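Local coordinates for mannosyl-glycoprotein endo-beta-N-acetylglucosamidase-like domain-containing protein (Pseudomonas protegens, PDB 4KT3) that is a type VI secretion effector, a glycoside hydrolase that attacks peptidoglycan and is captured here in complex with its immunity protein, at residues Ala137-Leu142 with Asp158-Tyr163; Val59-Gly64 with Asp166-Val171. All coordinates share one frame; numbering follows the deposited sequence.

Contact 1: residues Ala137-Leu142 with Asp158-Tyr163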
loop_
_atom_site.group_PDB
_atom_site.type_symbol
_atom_site.label_atom_id
_atom_site.label_comp_id
_atom_site.label_asym_id
_atom_site.label_seq_id
_atom_site.Cartn_x
_atom_site.Cartn_y
_atom_site.Cartn_z
ATOM N N ALA A 137 19.991 0.850 1.712
ATOM C CA ALA A 137 20.660 2.133 1.526
ATOM C C ALA A 137 19.727 3.118 0.837
ATOM O O ALA A 137 19.700 4.302 1.171
ATOM C CB ALA A 137 21.926 1.953 0.716
ATOM N N PHE A 138 18.983 2.633 -0.154
ATOM C CA PHE A 138 18.017 3.473 -0.852
ATOM C C PHE A 138 16.971 4.036 0.131
ATOM O O PHE A 138 16.708 5.236 0.152
ATOM C CB PHE A 138 17.350 2.671 -1.982
ATOM C CG PHE A 138 16.283 3.427 -2.725
ATOM C CD1 PHE A 138 16.616 4.437 -3.612
ATOM C CD2 PHE A 138 14.944 3.138 -2.520
ATOM C CE1 PHE A 138 15.633 5.125 -4.304
ATOM C CE2 PHE A 138 13.957 3.822 -3.205
ATOM C CZ PHE A 138 14.296 4.825 -4.085
ATOM N N ALA A 139 16.375 3.170 0.939
ATOM C CA ALA A 139 15.342 3.616 1.863
ATOM C C ALA A 139 15.929 4.605 2.870
ATOM O O ALA A 139 15.309 5.612 3.211
ATOM C CB ALA A 139 14.732 2.430 2.576
ATOM N N GLN A 140 17.141 4.330 3.336
ATOM C CA GLN A 140 17.788 5.233 4.285
ATOM C C GLN A 140 18.064 6.611 3.673
ATOM O O GLN A 140 17.906 7.633 4.334
ATOM C CB GLN A 140 19.066 4.597 4.834
ATOM C CG GLN A 140 18.785 3.384 5.734
ATOM C CD GLN A 140 19.950 2.407 5.807
ATOM O OE1 GLN A 140 20.975 2.590 5.144
ATOM N NE2 GLN A 140 19.787 1.353 6.603
ATOM N N ALA A 141 18.438 6.645 2.399
ATOM C CA ALA A 141 18.679 7.910 1.718
ATOM C C ALA A 141 17.370 8.676 1.539
ATOM O O ALA A 141 17.345 9.910 1.584
ATOM C CB ALA A 141 19.347 7.669 0.368
ATOM N N LEU A 142 16.285 7.936 1.333
ATOM C CA LEU A 142 14.965 8.521 1.190
ATOM C C LEU A 142 14.618 9.311 2.447
ATOM O O LEU A 142 14.124 10.440 2.383
ATOM C CB LEU A 142 13.938 7.403 0.979
ATOM C CG LEU A 142 12.820 7.593 -0.024
ATOM C CD1 LEU A 142 13.302 8.225 -1.312
ATOM C CD2 LEU A 142 12.198 6.232 -0.286
ATOM N N ASP A 158 8.855 -4.619 11.301
ATOM C CA ASP A 158 10.034 -3.985 10.719
ATOM C C ASP A 158 9.928 -2.465 10.643
ATOM O O ASP A 158 8.833 -1.900 10.564
ATOM C CB ASP A 158 10.296 -4.551 9.324
ATOM C CG ASP A 158 10.739 -6.004 9.360
ATOM O OD1 ASP A 158 11.562 -6.354 10.237
ATOM O OD2 ASP A 158 10.261 -6.798 8.523
ATOM N N GLY A 159 11.089 -1.816 10.660
ATOM C CA GLY A 159 11.170 -0.379 10.524
ATOM C C GLY A 159 10.946 0.046 9.086
ATOM O O GLY A 159 10.723 -0.791 8.197
ATOM N N PHE A 160 11.020 1.353 8.851
ATOM C CA PHE A 160 10.703 1.907 7.542
ATOM C C PHE A 160 11.566 1.289 6.441
ATOM O O PHE A 160 11.054 0.873 5.392
ATOM C CB PHE A 160 10.882 3.429 7.544
ATOM C CG PHE A 160 10.736 4.048 6.191
ATOM C CD1 PHE A 160 11.858 4.321 5.409
ATOM C CD2 PHE A 160 9.482 4.339 5.685
ATOM C CE1 PHE A 160 11.722 4.879 4.152
ATOM C CE2 PHE A 160 9.342 4.893 4.431
ATOM C CZ PHE A 160 10.466 5.168 3.662
ATOM N N ALA A 161 12.874 1.227 6.670
ATOM C CA ALA A 161 13.794 0.806 5.614
ATOM C C ALA A 161 13.588 -0.649 5.210
ATOM O O ALA A 161 13.555 -0.969 4.022
ATOM C CB ALA A 161 15.238 1.035 6.037
ATOM N N ARG A 162 13.461 -1.527 6.199
ATOM C CA ARG A 162 13.315 -2.946 5.936
ATOM C C ARG A 162 11.993 -3.208 5.220
ATOM O O ARG A 162 11.916 -4.058 4.326
ATOM C CB ARG A 162 13.393 -3.739 7.235
ATOM C CG ARG A 162 13.362 -5.244 7.051
ATOM C CD ARG A 162 14.633 -5.750 6.390
ATOM N NE ARG A 162 14.478 -5.910 4.949
ATOM C CZ ARG A 162 15.477 -6.181 4.113
ATOM N NH1 ARG A 162 16.717 -6.316 4.569
ATOM N NH2 ARG A 162 15.239 -6.315 2.818
ATOM N N TYR A 163 10.949 -2.479 5.621
ATOM C CA TYR A 163 9.636 -2.626 5.010
ATOM C C TYR A 163 9.691 -2.238 3.522
ATOM O O TYR A 163 9.206 -2.975 2.662
ATOM C CB TYR A 163 8.592 -1.797 5.780
ATOM C CG TYR A 163 7.184 -1.892 5.218
ATOM C CD1 TYR A 163 6.728 -0.982 4.275
ATOM C CD2 TYR A 163 6.317 -2.890 5.629
ATOM C CE1 TYR A 163 5.443 -1.076 3.744
ATOM C CE2 TYR A 163 5.032 -2.987 5.115
ATOM C CZ TYR A 163 4.602 -2.075 4.178
ATOM O OH TYR A 163 3.335 -2.157 3.659
#

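Contact 2: residues Val59-Gly64 with Asp166-Val171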
loop_
_atom_site.group_PDB
_atom_site.type_symbol
_atom_site.label_atom_id
_atom_site.label_comp_id
_atom_site.label_asym_id
_atom_site.label_seq_id
_atom_site.Cartn_x
_atom_site.Cartn_y
_atom_site.Cartn_z
ATOM N N VAL A 59 16.055 -0.574 -11.351
ATOM C CA VAL A 59 14.699 -0.135 -11.653
ATOM C C VAL A 59 13.698 -0.519 -10.555
ATOM O O VAL A 59 12.772 0.239 -10.258
ATOM C CB VAL A 59 14.237 -0.630 -13.051
ATOM C CG1 VAL A 59 14.132 -2.138 -13.102
ATOM C CG2 VAL A 59 12.927 0.041 -13.434
ATOM N N GLU A 60 13.893 -1.682 -9.945
ATOM C CA GLU A 60 13.002 -2.130 -8.879
ATOM C C GLU A 60 12.998 -1.201 -7.670
ATOM O O GLU A 60 12.031 -1.185 -6.907
ATOM C CB GLU A 60 13.347 -3.555 -8.430
ATOM C CG GLU A 60 14.752 -3.759 -7.868
ATOM C CD GLU A 60 15.770 -4.232 -8.913
ATOM O OE1 GLU A 60 15.625 -3.897 -10.114
ATOM O OE2 GLU A 60 16.725 -4.929 -8.507
ATOM N N ASN A 61 14.063 -0.439 -7.475
ATOM C CA ASN A 61 14.076 0.498 -6.347
ATOM C C ASN A 61 13.045 1.605 -6.576
ATOM O O ASN A 61 12.272 1.967 -5.667
ATOM C CB ASN A 61 15.448 1.123 -6.145
ATOM C CG ASN A 61 16.496 0.127 -5.663
ATOM O OD1 ASN A 61 16.383 -1.078 -5.879
ATOM N ND2 ASN A 61 17.540 0.640 -5.023
ATOM N N LEU A 62 13.045 2.149 -7.788
ATOM C CA LEU A 62 12.113 3.204 -8.165
ATOM C C LEU A 62 10.679 2.675 -8.272
ATOM O O LEU A 62 9.738 3.299 -7.766
ATOM C CB LEU A 62 12.540 3.845 -9.484
ATOM C CG LEU A 62 11.731 5.055 -9.954
ATOM C CD1 LEU A 62 11.856 6.223 -8.991
ATOM C CD2 LEU A 62 12.134 5.453 -11.388
ATOM N N LEU A 63 10.516 1.539 -8.949
ATOM C CA LEU A 63 9.205 0.950 -9.135
ATOM C C LEU A 63 8.637 0.469 -7.797
ATOM O O LEU A 63 7.435 0.577 -7.548
ATOM C CB LEU A 63 9.303 -0.190 -10.151
ATOM C CG LEU A 63 7.999 -0.897 -10.540
ATOM C CD1 LEU A 63 6.938 0.068 -11.056
ATOM C CD2 LEU A 63 8.263 -1.985 -11.590
ATOM N N GLY A 64 9.512 -0.041 -6.936
ATOM C CA GLY A 64 9.136 -0.444 -5.584
ATOM C C GLY A 64 8.618 0.728 -4.770
ATOM O O GLY A 64 7.633 0.600 -4.035
ATOM N N ASP A 166 11.806 -4.684 1.443
ATOM C CA ASP A 166 11.065 -5.905 1.132
ATOM C C ASP A 166 10.137 -5.711 -0.067
ATOM O O ASP A 166 9.993 -6.612 -0.895
ATOM C CB ASP A 166 10.272 -6.392 2.346
ATOM C CG ASP A 166 11.160 -7.040 3.402
ATOM O OD1 ASP A 166 12.354 -7.283 3.114
ATOM O OD2 ASP A 166 10.661 -7.315 4.518
ATOM N N ILE A 167 9.512 -4.540 -0.165
ATOM C CA ILE A 167 8.670 -4.233 -1.327
ATOM C C ILE A 167 9.512 -4.199 -2.600
ATOM O O ILE A 167 9.098 -4.722 -3.641
ATOM C CB ILE A 167 7.927 -2.899 -1.152
ATOM C CG1 ILE A 167 6.845 -3.062 -0.082
ATOM C CG2 ILE A 167 7.294 -2.453 -2.460
ATOM C CD1 ILE A 167 6.161 -1.763 0.300
ATOM N N ILE A 168 10.700 -3.613 -2.511
ATOM C CA ILE A 168 11.593 -3.525 -3.664
ATOM C C ILE A 168 11.973 -4.928 -4.136
ATOM O O ILE A 168 11.979 -5.222 -5.337
ATOM C CB ILE A 168 12.849 -2.695 -3.302
ATOM C CG1 ILE A 168 12.459 -1.213 -3.210
ATOM C CG2 ILE A 168 13.956 -2.896 -4.320
ATOM C CD1 ILE A 168 13.500 -0.328 -2.524
ATOM N N ILE A 169 12.266 -5.812 -3.191
ATOM C CA ILE A 169 12.635 -7.182 -3.538
ATOM C C ILE A 169 11.441 -7.921 -4.153
ATOM O O ILE A 169 11.594 -8.686 -5.121
ATOM C CB ILE A 169 13.192 -7.925 -2.308
ATOM C CG1 ILE A 169 14.524 -7.292 -1.899
ATOM C CG2 ILE A 169 13.390 -9.409 -2.609
ATOM C CD1 ILE A 169 14.991 -7.665 -0.506
ATOM N N ALA A 170 10.252 -7.672 -3.616
ATOM C CA ALA A 170 9.037 -8.283 -4.155
ATOM C C ALA A 170 8.767 -7.800 -5.581
ATOM O O ALA A 170 8.395 -8.588 -6.453
ATOM C CB ALA A 170 7.841 -7.986 -3.253
ATOM N N VAL A 171 8.939 -6.504 -5.806
ATOM C CA VAL A 171 8.803 -5.938 -7.145
ATOM C C VAL A 171 9.800 -6.573 -8.113
ATOM O O VAL A 171 9.432 -6.932 -9.228
ATOM C CB VAL A 171 8.896 -4.388 -7.120
ATOM C CG1 VAL A 171 9.170 -3.799 -8.509
ATOM C CG2 VAL A 171 7.616 -3.810 -6.561
#

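Contact 1: residues Ala137-Leu142 with Asp158-Tyr163
Ala139 and Ala161 bring helices 135-144 and 160-174 together almost backbone to backbone, their CA atoms 4.9 Å apart. The methyl of Ala139 points at the first turn of the other helix, with its CB 3.6 Å from Ala161 CA and 3.8 Å from Ala161 CB. Two such small side chains let the main chains come this close. Gln140 adds only a peripheral touch, its CG 4.3 Å from Ala161 CB, although its CB points away from the partner helix.

The aromatic part of the contact belongs to Phe160. Its CG is anti to the backbone N (chi1 173°), and the ring reaches toward helix 135-144 although its CB does not. Edge atoms do the touching: Phe160 CE1 is 3.8 Å from Ala139 O, which lies in the ring plane, and Phe160 CZ is 4.4 Å from Leu142 CD2. The side-chain contacts across it are apolar, and the interface is small, 186 Å² in all.

Gly159 holds the N-cap position of helix 160-174, and Phe160 and Ala161 belong to its first turn. Leu164, one turn on, packs against both Ala139 and Leu142, continuing the seam inward, and Leu142 also meets Leu65 of helix 59-70.

Contact 2: residues Val59-Gly64 with Asp166-Val171
Helices 59-70 and 160-174 cross steeply here: the axes of segments 59-64 and 166-171 approach to 8.2 Å, with 115° between their N-to-C directions. The backbones are nearest at Gly64 and Ile168, whose CA atoms lie 4.4 Å apart. Gly64 has no side chain, and its CA faces Ile168 CG1 and Val171 CG2 directly, which is consistent with so close a crossing.

Val171 and Ile168 supply most of the surface given by helix 160-174. The Val171 methyls divide the work: CG1, anti to the backbone N (chi1 163°), lies 3.7 Å from Leu63 CD2, while CG2 rests on the bare backbone, 3.8 Å from Gly64 CA. Ile168 lies across the turn of Glu60 and Asn61. Its CG2 meets Glu60 CG at 3.7 Å, the two side chains crossing at about a right angle, and also sits 3.4 Å from Asn61 OD1. The branch CG2 of Ile167 approaches Gly64 O at 3.5 Å.

Glu60 joins the packing through its aliphatic part. With CG between the backbone N and carbonyl carbon (chi1 61°) and a bend at chi2, the carboxylate turns away and OE2 forms a salt bridge with Arg172. Asn61 is anchored through ND2 to the backbone O of Arg133, which probably steadies the amide beside the Ile168 methyl.

Pro135 at the start of helix 135-144 touches Ile168, and Phe40 of helix 35-54 packs on Leu63. This glycine-centred crossing of two helices is part of the buried interior of a mainly helical glucosaminidase domain, a member of the lysozyme clan.

Both contacts use helix 160-174. Its first turn meets helix 135-144 in contact 1, and its middle crosses helix 59-70 in contact 2, the centres 12 Å apart. Contact 2 is buried nearer the middle of the chain, whereas contact 1 is smaller, partly buried and farther out. Small residues bring the backbones close in both, through paired alanine methyls in one and a glycine in the other; branched aliphatic chains dominate the deeper contact. Phe138 joins them, packing its ring against Asn61 O and Ile168 CD1. Helix 160-174 also faces the putative lipoprotein chain: Tyr163 OH hydrogen-bonds to its Glu94 and Asn96, and Ile167 packs on that Asn96.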